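Tryptophan decarboxylase 1 (PDB 6KHO) catalyses the pyridoxal 5'-phosphate-dependent decarboxylation of L-tryptophan to tryptamine, and of 5-hydroxy-L-tryptophan to serotonin, in rice serotonin biosynthesis. Local coordinates at residues A[179-184]-A[376-381]; A[170-173]-A[177-180]; A[426-431]-A[437-442]. All blocks are in the same frame, centred on the assembly; numbering follows the deposited sequence.

The three contacts illustrate how a group II decarboxylase is assembled from a PLP-binding core and a separate C-terminal sheet. Contacts 1 and 2 are neighbours, with centres about 6 Å apart; both use helix 175-194, share Met-179 and Leu-180, and touch where 376-381 meets Glu-177 and Leu-172. Contact 2 opens first, at strand 168-172 on the edge of the seven-stranded sheet; contact 1 then reaches across nearly two hundred residues to the loop before helix 386-420. Contact 3 comes last, its centre about 39 Å from that of contact 1. Contacts 1 and 2 thus belong to the PLP-site neighbourhood, whereas contact 3 is packing within the four-stranded antiparallel sheet, remote from them.

Contact 1: A[179-184]-A[376-381]; sequences MLVTLV and MQVGVG. With PLP (pyridoxal-5'-phosphate), chain J.
Val-378 meets helix 175-194 with a single methyl, CG2, which touches two side chains on successive helical positions. Val-378 CG2 lies 4.0 Å from Val-181 CG1 and 4.1 Å from Leu-180 CD2; the valine pair meets at a slant, whereas Leu-180 and Val-378 cross at about a right angle. Leu-180 extends its CG away from its own amide nitrogen (chi1 172°), which carries the CD2 branch out to the loop. Beyond this apolar touch comes Gln-377, whose NE2 donates to Gly-379 O at 2.9 Å and less directly to Gly-381 O at 3.2 Å, from above the plane of each carbonyl, while its OE1 accepts from Arg-382 NE. The side-chain amide thus ties the backbone at Gly-379 to that at Gly-381, which is likely to hold the loop's shape. Two successive amides then grip a phosphate: Gly-381 N reaches O3P of PLP at 2.7 Å in an almost straight bond (177°), and Val-380 N reaches O2P at 3.3 Å. The same PLP is held by Thr-175 and Ser-176 of the second subunit, an arrangement characteristic of fold-type I PLP enzymes, in which active sites at the dimer interface are built from residues of both subunits.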
ATOM      1  N   MET A 179       4.301  -6.534   9.982  1.00 26.83           N
ATOM      2  CA  MET A 179       4.613  -7.870  10.463  1.00 27.92           C
ATOM      3  C   MET A 179       5.528  -8.590   9.491  1.00 26.61           C
ATOM      4  O   MET A 179       6.487  -9.250   9.906  1.00 26.69           O
ATOM      5  CB  MET A 179       3.327  -8.667  10.666  1.00 25.32           C
ATOM      6  CG  MET A 179       2.567  -8.267  11.900  1.00 32.28           C
ATOM      7  SD  MET A 179       0.897  -8.942  11.879  1.00 36.35           S
ATOM      8  CE  MET A 179       0.331  -8.442  13.505  1.00 35.13           C
ATOM      9  N   LEU A 180       5.249  -8.474   8.196  1.00 23.76           N
ATOM     10  CA  LEU A 180       6.007  -9.236   7.206  1.00 26.28           C
ATOM     11  C   LEU A 180       7.474  -8.812   7.188  1.00 29.46           C
ATOM     12  O   LEU A 180       8.377  -9.657   7.145  1.00 28.41           O
ATOM     13  CB  LEU A 180       5.386  -9.064   5.822  1.00 25.89           C
ATOM     14  CG  LEU A 180       6.155  -9.634   4.621  1.00 28.72           C
ATOM     15  CD1 LEU A 180       6.440 -11.136   4.802  1.00 26.69           C
ATOM     16  CD2 LEU A 180       5.383  -9.420   3.340  1.00 29.85           C
ATOM     17  N   VAL A 181       7.735  -7.505   7.209  1.00 28.49           N
ATOM     18  CA  VAL A 181       9.125  -7.088   7.064  1.00 27.34           C
ATOM     19  C   VAL A 181       9.915  -7.413   8.334  1.00 26.15           C
ATOM     20  O   VAL A 181      11.098  -7.759   8.257  1.00 26.48           O
ATOM     21  CB  VAL A 181       9.224  -5.598   6.667  1.00 26.70           C
ATOM     22  CG1 VAL A 181       8.503  -5.332   5.330  1.00 29.33           C
ATOM     23  CG2 VAL A 181       8.698  -4.660   7.762  1.00 25.18           C
ATOM     24  N   THR A 182       9.294  -7.329   9.513  1.00 28.27           N
ATOM     25  CA  THR A 182      10.035  -7.703  10.717  1.00 26.72           C
ATOM     26  C   THR A 182      10.199  -9.216  10.827  1.00 29.31           C
ATOM     27  O   THR A 182      11.218  -9.687  11.344  1.00 26.31           O
ATOM     28  CB  THR A 182       9.373  -7.156  11.986  1.00 24.72           C
ATOM     29  OG1 THR A 182       8.009  -7.607  12.088  1.00 26.21           O
ATOM     30  CG2 THR A 182       9.431  -5.628  12.001  1.00 28.14           C
ATOM     31  N   LEU A 183       9.210  -9.989  10.365  1.00 27.68           N
ATOM     32  CA  LEU A 183       9.385 -11.438  10.293  1.00 26.06           C
ATOM     33  C   LEU A 183      10.532 -11.805   9.366  1.00 27.62           C
ATOM     34  O   LEU A 183      11.283 -12.750   9.642  1.00 27.75           O
ATOM     35  CB  LEU A 183       8.103 -12.119   9.813  1.00 24.36           C
ATOM     36  CG  LEU A 183       7.013 -12.357  10.843  1.00 27.49           C
ATOM     37  CD1 LEU A 183       5.671 -12.505  10.126  1.00 29.03           C
ATOM     38  CD2 LEU A 183       7.355 -13.615  11.641  1.00 27.76           C
ATOM     39  N   VAL A 184      10.672 -11.086   8.252  1.00 25.37           N
ATOM     40  CA  VAL A 184      11.744 -11.394   7.316  1.00 26.52           C
ATOM     41  C   VAL A 184      13.097 -11.069   7.939  1.00 28.94           C
ATOM     42  O   VAL A 184      14.048 -11.847   7.822  1.00 28.81           O
ATOM     43  CB  VAL A 184      11.529 -10.653   5.988  1.00 28.34           C
ATOM     44  CG1 VAL A 184      12.827 -10.617   5.181  1.00 28.25           C
ATOM     45  CG2 VAL A 184      10.432 -11.355   5.183  1.00 31.17           C
ATOM     46  N   MET A 376      12.956   0.124   3.576  1.00 27.17           N
ATOM     47  CA  MET A 376      12.246  -0.194   4.810  1.00 28.08           C
ATOM     48  C   MET A 376      10.863  -0.784   4.545  1.00 28.03           C
ATOM     49  O   MET A 376      10.043  -0.858   5.465  1.00 28.47           O
ATOM     50  CB  MET A 376      12.113   1.055   5.686  1.00 29.42           C
ATOM     51  CG  MET A 376      13.436   1.632   6.138  1.00 30.42           C
ATOM     52  SD  MET A 376      13.974   0.808   7.637  1.00 38.08           S
ATOM     53  CE  MET A 376      12.792   1.443   8.831  1.00 35.17           C
ATOM     54  N   GLN A 377      10.586  -1.217   3.315  1.00 25.98           N
ATOM     55  CA  GLN A 377       9.250  -1.672   2.926  1.00 27.06           C
ATOM     56  C   GLN A 377       9.405  -2.750   1.867  1.00 27.74           C
ATOM     57  O   GLN A 377      10.514  -3.029   1.399  1.00 26.19           O
ATOM     58  CB  GLN A 377       8.399  -0.515   2.376  1.00 26.80           C
ATOM     59  CG  GLN A 377       8.949   0.017   1.057  1.00 25.50           C
ATOM     60  CD  GLN A 377       8.159   1.208   0.484  1.00 29.28           C
ATOM     61  OE1 GLN A 377       7.465   1.919   1.210  1.00 31.25           O
ATOM     62  NE2 GLN A 377       8.265   1.409  -0.825  1.00 27.04           N
ATOM     63  N   VAL A 378       8.272  -3.316   1.445  1.00 26.54           N
ATOM     64  CA  VAL A 378       8.293  -4.347   0.403  1.00 27.84           C
ATOM     65  C   VAL A 378       8.569  -3.743  -0.974  1.00 29.18           C
ATOM     66  O   VAL A 378       9.439  -4.220  -1.716  1.00 28.99           O
ATOM     67  CB  VAL A 378       6.973  -5.144   0.425  1.00 30.54           C
ATOM     68  CG1 VAL A 378       6.818  -5.992  -0.850  1.00 26.94           C
ATOM     69  CG2 VAL A 378       6.927  -6.015   1.687  1.00 30.03           C
ATOM     70  N   GLY A 379       7.838  -2.688  -1.346  1.00 26.79           N
ATOM     71  CA  GLY A 379       7.874  -2.164  -2.697  1.00 31.59           C
ATOM     72  C   GLY A 379       8.929  -1.085  -2.913  1.00 32.03           C
ATOM     73  O   GLY A 379       9.756  -0.792  -2.049  1.00 28.33           O
ATOM     74  N   VAL A 380       8.886  -0.485  -4.104  1.00 27.78           N
ATOM     75  CA  VAL A 380       9.829   0.571  -4.466  1.00 27.29           C
ATOM     76  C   VAL A 380       9.138   1.921  -4.298  1.00 29.11           C
ATOM     77  O   VAL A 380       9.499   2.697  -3.406  1.00 27.99           O
ATOM     78  CB  VAL A 380      10.377   0.389  -5.895  1.00 31.03           C
ATOM     79  CG1 VAL A 380      11.479   1.421  -6.194  1.00 32.47           C
ATOM     80  CG2 VAL A 380      10.932  -1.022  -6.072  1.00 31.46           C
ATOM     81  N   GLY A 381       8.129   2.203  -5.133  1.00 24.93           N
ATOM     82  CA  GLY A 381       7.417   3.464  -5.032  1.00 29.22           C
ATOM     83  C   GLY A 381       6.596   3.575  -3.758  1.00 29.92           C
ATOM     84  O   GLY A 381       6.312   2.589  -3.073  1.00 29.66           O
TER
HETATM   85  N1  PLP J 601       8.966  -3.351 -12.487  1.00 35.40           N
HETATM   86  C2  PLP J 601       8.850  -2.416 -13.490  1.00 36.15           C
HETATM   87  C2A PLP J 601       8.932  -2.828 -14.940  1.00 34.72           C
HETATM   88  C3  PLP J 601       8.647  -1.089 -13.148  1.00 35.56           C
HETATM   89  O3  PLP J 601       8.525  -0.166 -14.152  1.00 36.98           O
HETATM   90  C4  PLP J 601       8.546  -0.698 -11.808  1.00 36.71           C
HETATM   91  C4A PLP J 601       7.632   0.444 -11.466  1.00 34.86           C
HETATM   92  C5  PLP J 601       8.693  -1.650 -10.813  1.00 34.32           C
HETATM   93  C6  PLP J 601       8.894  -2.981 -11.158  1.00 37.04           C
HETATM   94  C5A PLP J 601       8.619  -1.238  -9.354  1.00 35.08           C
HETATM   95  O4P PLP J 601       7.295  -1.306  -8.908  1.00 37.76           O
HETATM   96  P   PLP J 601       6.769  -0.791  -7.482  1.00 32.19           P
HETATM   97  O1P PLP J 601       5.284  -0.605  -7.667  1.00 31.72           O
HETATM   98  O2P PLP J 601       7.091  -1.879  -6.481  1.00 34.90           O
HETATM   99  O3P PLP J 601       7.402   0.502  -7.036  1.00 38.75           O

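Contact 2: A[170-173]-A[177-180]; sequences VILG and EAML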
ATOM      1  N   VAL A 170       9.080   3.792   9.794  1.00 25.15           N
ATOM      2  CA  VAL A 170       8.580   3.908   8.432  1.00 26.34           C
ATOM      3  C   VAL A 170       7.059   3.872   8.487  1.00 27.60           C
ATOM      4  O   VAL A 170       6.473   3.145   9.294  1.00 24.61           O
ATOM      5  CB  VAL A 170       9.140   2.792   7.516  1.00 25.73           C
ATOM      6  CG1 VAL A 170       8.739   1.397   8.030  1.00 25.20           C
ATOM      7  CG2 VAL A 170       8.667   2.995   6.060  1.00 26.15           C
ATOM      8  N   ILE A 171       6.421   4.663   7.633  1.00 25.14           N
ATOM      9  CA  ILE A 171       4.978   4.582   7.457  1.00 28.07           C
ATOM     10  C   ILE A 171       4.701   3.566   6.356  1.00 28.00           C
ATOM     11  O   ILE A 171       5.198   3.704   5.232  1.00 27.05           O
ATOM     12  CB  ILE A 171       4.371   5.949   7.108  1.00 28.73           C
ATOM     13  CG1 ILE A 171       4.613   6.947   8.248  1.00 27.95           C
ATOM     14  CG2 ILE A 171       2.886   5.793   6.811  1.00 26.39           C
ATOM     15  CD1 ILE A 171       4.206   8.408   7.855  1.00 30.20           C
ATOM     16  N   LEU A 172       3.923   2.545   6.687  1.00 25.72           N
ATOM     17  CA  LEU A 172       3.495   1.510   5.760  1.00 27.97           C
ATOM     18  C   LEU A 172       1.980   1.585   5.595  1.00 29.05           C
ATOM     19  O   LEU A 172       1.290   2.317   6.309  1.00 27.36           O
ATOM     20  CB  LEU A 172       3.916   0.116   6.265  1.00 26.98           C
ATOM     21  CG  LEU A 172       5.413  -0.044   6.548  1.00 25.27           C
ATOM     22  CD1 LEU A 172       5.735  -1.357   7.277  1.00 26.49           C
ATOM     23  CD2 LEU A 172       6.208   0.057   5.252  1.00 25.86           C
ATOM     24  N   GLY A 173       1.459   0.806   4.645  1.00 32.71           N
ATOM     25  CA  GLY A 173       0.020   0.773   4.444  1.00 30.82           C
ATOM     26  C   GLY A 173      -0.719   0.006   5.529  1.00 32.81           C
ATOM     27  O   GLY A 173      -1.803   0.411   5.954  1.00 34.85           O
ATOM     28  N   GLU A 177       2.042  -5.648   6.472  1.00 23.77           N
ATOM     29  CA  GLU A 177       3.371  -5.368   5.932  1.00 26.89           C
ATOM     30  C   GLU A 177       4.387  -5.139   7.046  1.00 24.64           C
ATOM     31  O   GLU A 177       5.551  -5.532   6.920  1.00 27.83           O
ATOM     32  CB  GLU A 177       3.348  -4.155   4.989  1.00 27.77           C
ATOM     33  CG  GLU A 177       4.689  -4.020   4.210  1.00 26.95           C
ATOM     34  CD  GLU A 177       4.673  -2.925   3.163  1.00 32.79           C
ATOM     35  OE1 GLU A 177       3.613  -2.277   2.996  1.00 36.96           O
ATOM     36  OE2 GLU A 177       5.722  -2.714   2.505  1.00 33.19           O
ATOM     37  N   ALA A 178       3.978  -4.474   8.128  1.00 25.18           N
ATOM     38  CA  ALA A 178       4.883  -4.280   9.251  1.00 24.47           C
ATOM     39  C   ALA A 178       5.264  -5.618   9.881  1.00 28.55           C
ATOM     40  O   ALA A 178       6.426  -5.833  10.261  1.00 26.92           O
ATOM     41  CB  ALA A 178       4.232  -3.349  10.279  1.00 26.12           C
ATOM     42  N   MET A 179       4.301  -6.534   9.982  1.00 26.83           N
ATOM     43  CA  MET A 179       4.613  -7.870  10.463  1.00 27.92           C
ATOM     44  C   MET A 179       5.528  -8.590   9.491  1.00 26.61           C
ATOM     45  O   MET A 179       6.487  -9.250   9.906  1.00 26.69           O
ATOM     46  CB  MET A 179       3.327  -8.667  10.666  1.00 25.32           C
ATOM     47  CG  MET A 179       2.567  -8.267  11.900  1.00 32.28           C
ATOM     48  SD  MET A 179       0.897  -8.942  11.879  1.00 36.35           S
ATOM     49  CE  MET A 179       0.331  -8.442  13.505  1.00 35.13           C
ATOM     50  N   LEU A 180       5.249  -8.474   8.196  1.00 23.76           N
ATOM     51  CA  LEU A 180       6.007  -9.236   7.206  1.00 26.28           C
ATOM     52  C   LEU A 180       7.474  -8.812   7.188  1.00 29.46           C
ATOM     53  O   LEU A 180       8.377  -9.657   7.145  1.00 28.41           O
ATOM     54  CB  LEU A 180       5.386  -9.064   5.822  1.00 25.89           C
ATOM     55  CG  LEU A 180       6.155  -9.634   4.621  1.00 28.72           C
ATOM     56  CD1 LEU A 180       6.440 -11.136   4.802  1.00 26.69           C
ATOM     57  CD2 LEU A 180       5.383  -9.420   3.340  1.00 29.85           C
TER
HETATM   58  O   HOH W   1       3.196   0.163   2.361  1.00 33.49           O
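A strand-to-helix packing contact, supplemented by one bridging water, joins Leu-172 and Gly-173 to Glu-177 and Ala-178 across the tight connection between strand 168-172, on the edge of the seven-stranded sheet, and helix 175-194. Leu-172 is the apolar centre, and its two methyls go to different neighbours. Leu-172 CD1 presses against the helix backbone, 3.6 Å from Ala-178 CA, and also reaches the alanine methyl, Ala-178 CB, at 3.9 Å. Leu-172 CD2 lies against the carboxylate end of the glutamate, 3.9 Å from Glu-177 OE2, the two side chains crossing at about a right angle. On the sheet side, the backbone of Leu-172 bonds to Thr-339 of strand 339-343. The connection itself belongs to the cofactor site of this PLP-dependent fold: Thr-174, Thr-175 and Ser-176 line the PLP pocket, so the loop after the strand and the start of the helix supply residues of the pocket. Glu-177 stretches out in full, with CG trans to its amide nitrogen (chi1 -169°), and this brings the carboxylate back alongside the strand end. Glu-177 OE1 accepts from a water at 2.6 Å, and that water in turn accepts from Gly-173 N at 2.9 Å. Glu-177 OE2 accepts a hydrogen bond from Val-378 N. With an alanine here, Val-378 N would probably lose its acceptor and the water its hold on the helix, while CD2 of Leu-172 would be left without the carboxylate beside it. Gln-377 packs on both Leu-172 and Glu-177.

Contact 3: A[426-431]-A[437-442]; sequences EVVVPR and CFRIRA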
ATOM      1  N   GLU A 426     -24.752  -9.237  30.183  1.00 54.15           N
ATOM      2  CA  GLU A 426     -23.490  -9.293  30.905  1.00 53.34           C
ATOM      3  C   GLU A 426     -22.384  -8.686  30.055  1.00 47.92           C
ATOM      4  O   GLU A 426     -22.392  -8.814  28.828  1.00 47.91           O
ATOM      5  CB  GLU A 426     -23.114 -10.729  31.300  1.00 53.86           C
ATOM      6  CG  GLU A 426     -23.102 -11.735  30.160  1.00 54.86           C
ATOM      7  CD  GLU A 426     -22.639 -13.116  30.614  1.00 59.34           C
ATOM      8  OE1 GLU A 426     -21.958 -13.186  31.661  1.00 60.59           O
ATOM      9  OE2 GLU A 426     -22.953 -14.120  29.929  1.00 58.47           O
ATOM     10  N   VAL A 427     -21.450  -8.006  30.716  1.00 46.49           N
ATOM     11  CA  VAL A 427     -20.225  -7.538  30.076  1.00 49.99           C
ATOM     12  C   VAL A 427     -19.206  -8.663  30.189  1.00 46.87           C
ATOM     13  O   VAL A 427     -18.857  -9.079  31.296  1.00 48.34           O
ATOM     14  CB  VAL A 427     -19.706  -6.246  30.725  1.00 49.08           C
ATOM     15  CG1 VAL A 427     -18.315  -5.902  30.192  1.00 49.53           C
ATOM     16  CG2 VAL A 427     -20.679  -5.093  30.470  1.00 47.02           C
ATOM     17  N   VAL A 428     -18.730  -9.150  29.044  1.00 45.54           N
ATOM     18  CA  VAL A 428     -18.018 -10.423  29.011  1.00 48.27           C
ATOM     19  C   VAL A 428     -16.579 -10.287  29.520  1.00 47.80           C
ATOM     20  O   VAL A 428     -16.078 -11.172  30.220  1.00 44.80           O
ATOM     21  CB  VAL A 428     -18.080 -11.003  27.589  1.00 51.16           C
ATOM     22  CG1 VAL A 428     -17.079 -12.131  27.424  1.00 52.41           C
ATOM     23  CG2 VAL A 428     -19.489 -11.492  27.299  1.00 50.95           C
ATOM     24  N   VAL A 429     -15.883  -9.206  29.177  1.00 43.57           N
ATOM     25  CA  VAL A 429     -14.517  -8.992  29.658  1.00 42.45           C
ATOM     26  C   VAL A 429     -14.409  -7.558  30.161  1.00 42.07           C
ATOM     27  O   VAL A 429     -15.252  -6.710  29.836  1.00 42.56           O
ATOM     28  CB  VAL A 429     -13.462  -9.269  28.559  1.00 43.42           C
ATOM     29  CG1 VAL A 429     -13.517 -10.717  28.081  1.00 42.23           C
ATOM     30  CG2 VAL A 429     -13.622  -8.273  27.384  1.00 39.47           C
ATOM     31  N   PRO A 430     -13.385  -7.255  30.961  1.00 42.57           N
ATOM     32  CA  PRO A 430     -13.163  -5.855  31.347  1.00 42.39           C
ATOM     33  C   PRO A 430     -12.876  -5.005  30.118  1.00 43.17           C
ATOM     34  O   PRO A 430     -12.262  -5.465  29.154  1.00 41.27           O
ATOM     35  CB  PRO A 430     -11.944  -5.924  32.278  1.00 44.06           C
ATOM     36  CG  PRO A 430     -11.865  -7.354  32.720  1.00 43.67           C
ATOM     37  CD  PRO A 430     -12.425  -8.172  31.603  1.00 41.67           C
ATOM     38  N   ARG A 431     -13.350  -3.759  30.150  1.00 41.16           N
ATOM     39  CA  ARG A 431     -13.157  -2.821  29.047  1.00 39.93           C
ATOM     40  C   ARG A 431     -11.875  -2.029  29.285  1.00 38.87           C
ATOM     41  O   ARG A 431     -11.766  -1.303  30.277  1.00 39.65           O
ATOM     42  CB  ARG A 431     -14.362  -1.882  28.917  1.00 42.34           C
ATOM     43  CG  ARG A 431     -14.212  -0.762  27.865  1.00 39.16           C
ATOM     44  CD  ARG A 431     -15.081   0.455  28.200  1.00 39.58           C
ATOM     45  NE  ARG A 431     -14.815   0.930  29.553  1.00 41.96           N
ATOM     46  CZ  ARG A 431     -13.733   1.620  29.909  1.00 46.60           C
ATOM     47  NH1 ARG A 431     -12.812   1.938  29.003  1.00 43.10           N
ATOM     48  NH2 ARG A 431     -13.564   1.989  31.173  1.00 41.74           N
ATOM     49  N   CYS A 437     -17.518  -5.519  25.090  1.00 40.50           N
ATOM     50  CA  CYS A 437     -18.023  -6.826  24.693  1.00 41.37           C
ATOM     51  C   CYS A 437     -19.147  -7.215  25.650  1.00 44.22           C
ATOM     52  O   CYS A 437     -18.964  -7.185  26.870  1.00 44.04           O
ATOM     53  CB  CYS A 437     -16.910  -7.880  24.708  1.00 46.03           C
ATOM     54  SG  CYS A 437     -15.628  -7.712  23.410  1.00 42.83           S
ATOM     55  N   PHE A 438     -20.303  -7.572  25.094  1.00 43.39           N
ATOM     56  CA  PHE A 438     -21.487  -7.825  25.902  1.00 43.07           C
ATOM     57  C   PHE A 438     -22.330  -8.890  25.219  1.00 44.90           C
ATOM     58  O   PHE A 438     -22.156  -9.176  24.031  1.00 42.09           O
ATOM     59  CB  PHE A 438     -22.311  -6.545  26.124  1.00 44.74           C
ATOM     60  CG  PHE A 438     -23.104  -6.110  24.919  1.00 44.63           C
ATOM     61  CD1 PHE A 438     -22.469  -5.595  23.795  1.00 43.70           C
ATOM     62  CD2 PHE A 438     -24.484  -6.221  24.904  1.00 46.91           C
ATOM     63  CE1 PHE A 438     -23.197  -5.200  22.683  1.00 44.67           C
ATOM     64  CE2 PHE A 438     -25.219  -5.822  23.793  1.00 45.48           C
ATOM     65  CZ  PHE A 438     -24.576  -5.314  22.683  1.00 44.07           C
ATOM     66  N   ARG A 439     -23.240  -9.491  25.987  1.00 43.71           N
ATOM     67  CA  ARG A 439     -24.156 -10.456  25.397  1.00 46.00           C
ATOM     68  C   ARG A 439     -25.386 -10.616  26.277  1.00 45.06           C
ATOM     69  O   ARG A 439     -25.405 -10.211  27.444  1.00 45.41           O
ATOM     70  CB  ARG A 439     -23.477 -11.813  25.166  1.00 46.79           C
ATOM     71  CG  ARG A 439     -23.113 -12.584  26.419  1.00 47.04           C
ATOM     72  CD  ARG A 439     -22.787 -14.021  26.041  1.00 51.77           C
ATOM     73  NE  ARG A 439     -23.261 -14.971  27.042  1.00 61.23           N
ATOM     74  CZ  ARG A 439     -23.814 -16.144  26.754  1.00 63.62           C
ATOM     75  NH1 ARG A 439     -23.969 -16.520  25.487  1.00 61.50           N
ATOM     76  NH2 ARG A 439     -24.211 -16.945  27.735  1.00 71.14           N
ATOM     77  N   ILE A 440     -26.426 -11.186  25.672  1.00 49.32           N
ATOM     78  CA  ILE A 440     -27.609 -11.612  26.411  1.00 53.74           C
ATOM     79  C   ILE A 440     -27.220 -12.782  27.307  1.00 54.55           C
ATOM     80  O   ILE A 440     -26.784 -13.831  26.821  1.00 55.71           O
ATOM     81  CB  ILE A 440     -28.745 -11.996  25.453  1.00 54.31           C
ATOM     82  CG1 ILE A 440     -29.363 -10.744  24.819  1.00 50.34           C
ATOM     83  CG2 ILE A 440     -29.806 -12.826  26.179  1.00 54.41           C
ATOM     84  CD1 ILE A 440     -30.195 -11.035  23.578  1.00 49.58           C
ATOM     85  N   ARG A 441     -27.356 -12.586  28.620  1.00 56.46           N
ATOM     86  CA  ARG A 441     -27.056 -13.596  29.626  1.00 61.15           C
ATOM     87  C   ARG A 441     -27.933 -14.833  29.440  1.00 66.05           C
ATOM     88  O   ARG A 441     -29.030 -14.776  28.880  1.00 64.96           O
ATOM     89  CB  ARG A 441     -27.283 -13.019  31.026  1.00 60.19           C
ATOM     90  CG  ARG A 441     -26.213 -13.347  32.039  1.00 64.77           C
ATOM     91  CD  ARG A 441     -26.737 -13.198  33.468  1.00 67.40           C
ATOM     92  NE  ARG A 441     -26.564 -11.846  33.999  1.00 70.87           N
ATOM     93  CZ  ARG A 441     -25.391 -11.302  34.333  1.00 71.11           C
ATOM     94  NH1 ARG A 441     -24.261 -11.995  34.196  1.00 67.92           N
ATOM     95  NH2 ARG A 441     -25.346 -10.060  34.809  1.00 66.13           N
ATOM     96  N   ALA A 442     -27.438 -15.968  29.928  1.00 69.11           N
ATOM     97  CA  ALA A 442     -28.275 -17.153  30.048  1.00 72.12           C
ATOM     98  C   ALA A 442     -29.113 -17.061  31.319  1.00 71.72           C
ATOM     99  O   ALA A 442     -28.628 -16.638  32.374  1.00 70.78           O
ATOM    100  CB  ALA A 442     -27.428 -18.421  30.066  1.00 71.92           C
TER
HETATM  101  O   HOH W   2     -16.095  -5.433  27.283  1.00 43.35           O
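Glu-426 and Val-427 run antiparallel to Phe-438 and Arg-439, the touching parts lying 143° apart in direction, in a beta hairpin at the edge of the four-stranded C-terminal sheet. Glu-426 and Arg-439 form the hydrogen-bonded pair, each amide donating to the other's carbonyl; Val-427 and Phe-438 form the non-hydrogen-bonded pair beside it. One step further, Val-428 N donates to Cys-437 O at 2.9 Å. The Glu-426 and Arg-439 side chains share a face of the sheet and run side by side in the same direction. Glu-426 CG sits between the backbone N and the carbonyl carbon (chi1 53°), and the extended chain beyond it places the carboxylate beside Arg-439. Arg-439 NE donates to Glu-426 OE2 at 3.0 Å in a nearly straight bond (177°); the oxygen sits in the guanidinium plane but is met on its anti side. Arg-441 crosses Glu-426 obliquely: its NH1 lies 3.4 Å from Glu-426 CB, with one guanidinium face over this methylene, and its salt bridge is a long one, Arg-441 NH1 to Glu-426 OE1 3.6 Å. Glu-451 and Asp-455 of helix 451-468 also pair with Arg-439, so its positive charge is probably balanced by three acids, with Arg-481 also close by. Val-428 CG2 covers the aliphatic start of this arginine, 3.9 Å from Arg-439 CG. Beyond Val-428, Cys-437 N donates to a water 2.6 Å away, which lies 3.0 Å from Val-429 O.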